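Local coordinates for organic hydroperoxide resistance protein (PDB 1USP), which probably detoxifies organic hydroperoxides by reducing them with a reactive cysteine pair, as in other members of the OsmC/Ohr family, at residues Y54-Q59 / S77-A81. Residues are numbered along the deposited sequence; the frame is centred on the assembly and turned at random.
Sequences YAACFQ and STITA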
loop_
_atom_site.group_PDB
_atom_site.type_symbol
_atom_site.label_atom_id
_atom_site.label_comp_id
_atom_site.label_asym_id
_atom_site.label_seq_id
_atom_site.Cartn_x
_atom_site.Cartn_y
_atom_site.Cartn_z
ATOM N N TYR A 54 -1.177 -5.119 1.927
ATOM C CA TYR A 54 -2.296 -5.993 1.536
ATOM C C TYR A 54 -2.219 -7.310 2.310
ATOM O O TYR A 54 -3.236 -7.830 2.755
ATOM C CB TYR A 54 -2.250 -6.288 0.031
ATOM C CG TYR A 54 -3.570 -6.529 -0.661
ATOM C CD1 TYR A 54 -4.673 -7.049 0.007
ATOM C CD2 TYR A 54 -3.702 -6.243 -2.021
ATOM C CE1 TYR A 54 -5.891 -7.284 -0.668
ATOM C CE2 TYR A 54 -4.912 -6.453 -2.692
ATOM C CZ TYR A 54 -5.996 -6.982 -2.008
ATOM O OH TYR A 54 -7.176 -7.198 -2.671
ATOM N N ALA A 55 -1.015 -7.855 2.467
ATOM C CA ALA A 55 -0.844 -9.070 3.261
ATOM C C ALA A 55 -1.266 -8.822 4.721
ATOM O O ALA A 55 -1.947 -9.651 5.319
ATOM C CB ALA A 55 0.588 -9.572 3.190
ATOM N N ALA A 56 -0.891 -7.673 5.267
ATOM C CA ALA A 56 -1.252 -7.316 6.641
ATOM C C ALA A 56 -2.777 -7.135 6.800
ATOM O O ALA A 56 -3.364 -7.534 7.808
ATOM C CB ALA A 56 -0.511 -6.055 7.057
ATOM N N CYS A 57 -3.404 -6.548 5.783
ATOM C CA CYS A 57 -4.844 -6.273 5.781
ATOM C C CYS A 57 -5.635 -7.574 5.760
ATOM O O CYS A 57 -6.662 -7.707 6.418
ATOM C CB CYS A 57 -5.193 -5.434 4.543
ATOM S SG CYS A 57 -6.910 -4.856 4.478
ATOM N N PHE A 58 -5.145 -8.539 4.989
ATOM C CA PHE A 58 -5.770 -9.865 4.932
ATOM C C PHE A 58 -5.661 -10.574 6.265
ATOM O O PHE A 58 -6.569 -11.260 6.661
ATOM C CB PHE A 58 -5.156 -10.728 3.828
ATOM C CG PHE A 58 -6.128 -11.110 2.760
ATOM C CD1 PHE A 58 -6.810 -10.134 2.057
ATOM C CD2 PHE A 58 -6.377 -12.447 2.465
ATOM C CE1 PHE A 58 -7.722 -10.486 1.078
ATOM C CE2 PHE A 58 -7.273 -12.790 1.476
ATOM C CZ PHE A 58 -7.946 -11.811 0.792
ATOM N N GLN A 59 -4.544 -10.403 6.959
ATOM C CA GLN A 59 -4.374 -10.968 8.290
ATOM C C GLN A 59 -5.333 -10.334 9.298
ATOM O O GLN A 59 -5.896 -11.040 10.135
ATOM C CB GLN A 59 -2.919 -10.836 8.772
ATOM C CG GLN A 59 -1.991 -11.896 8.198
ATOM C CD GLN A 59 -2.181 -13.281 8.843
ATOM O OE1 GLN A 59 -3.096 -13.477 9.642
ATOM N NE2 GLN A 59 -1.314 -14.234 8.488
ATOM N N SER A 77 -0.294 -19.336 10.615
ATOM C CA SER A 77 -0.934 -19.053 9.335
ATOM C C SER A 77 -0.255 -17.822 8.719
ATOM O O SER A 77 0.132 -16.881 9.407
ATOM C CB SER A 77 -2.449 -18.849 9.476
ATOM O OG SER A 77 -3.107 -20.061 9.860
ATOM N N THR A 78 -0.150 -17.839 7.405
ATOM C CA THR A 78 0.741 -16.952 6.678
ATOM C C THR A 78 0.009 -16.454 5.400
ATOM O O THR A 78 -0.651 -17.237 4.761
ATOM C CB THR A 78 2.011 -17.823 6.424
ATOM O OG1 THR A 78 3.167 -17.217 7.029
ATOM C CG2 THR A 78 2.335 -18.009 4.989
ATOM N N ILE A 79 0.092 -15.155 5.076
ATOM C CA ILE A 79 -0.461 -14.595 3.845
ATOM C C ILE A 79 0.666 -13.920 3.060
ATOM O O ILE A 79 1.351 -13.069 3.587
ATOM C CB ILE A 79 -1.578 -13.542 4.152
ATOM C CG1 ILE A 79 -2.722 -14.138 4.969
ATOM C CG2 ILE A 79 -2.128 -12.943 2.858
ATOM C CD1 ILE A 79 -3.614 -15.103 4.207
ATOM N N THR A 80 0.848 -14.318 1.812
ATOM C CA THR A 80 1.847 -13.730 0.923
ATOM C C THR A 80 1.159 -12.963 -0.208
ATOM O O THR A 80 0.344 -13.522 -0.961
ATOM C CB THR A 80 2.739 -14.854 0.359
ATOM O OG1 THR A 80 3.360 -15.567 1.438
ATOM C CG2 THR A 80 3.896 -14.301 -0.452
ATOM N N ALA A 81 1.457 -11.669 -0.309
ATOM C CA ALA A 81 1.042 -10.864 -1.453
ATOM C C ALA A 81 2.162 -10.695 -2.475
ATOM O O ALA A 81 3.290 -10.369 -2.111
ATOM C CB ALA A 81 0.572 -9.515 -0.979
#
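Ile79 and Ala81 of the strand face Ala55, Phe58 and Gln59 of the helix, and most of the contact is apolar. The CG2 branch of Ile79 rests against Phe58 CB at 3.9 Å and near Ala55 CB, while its CD1 lies at the edge of the Phe58 ring, near the ring plane. CG1 of Ile79, anti to the carbonyl carbon, runs alongside Gln59, 4.0 Å from Gln59 CG; these two side chains run past each other in opposite directions. One turn earlier in the helix, Ala55 CB sits 4.2 Å from Ala81 CB. The small side chains of Ala55 and Ala81 are consistent with the close approach of their backbones, with Ala55 CA and Ala81 CA 5.4 Å apart and the axes approaching to 7.5 Å at 147°, a roughly antiparallel course. Apart from these apolar pairs, the Ala55 methyl CB makes van der Waals contact with the carbonyl Ile79 O at 3.6 Å.

The polar part is slight. Bent at chi2 (-75°), Gln59 brings NE2 to within 3.2 Å of Ser77 O, a weak hydrogen bond with an N-H...O angle of only 135°. Residues 78-81, the start of strand 78-88, pair antiparallel with a strand of the neighbouring subunit, so the sheet continues across the interface beside this contact.

Cys57, on the helix face turned from the strand, forms a disulfide with Cys121, consistent with the redox-active cysteine pair of Ohr peroxidases; the Tyr54 ring leads away from the strand to Ser124 OG. The chemistry thus implies that apolar packing seats the cysteine-bearing helix 46-68 on the sheet, while Gln59 NE2 has its stronger partner in the neighbouring subunit's backbone and only a weak bond to Ser77 O, just before the strand.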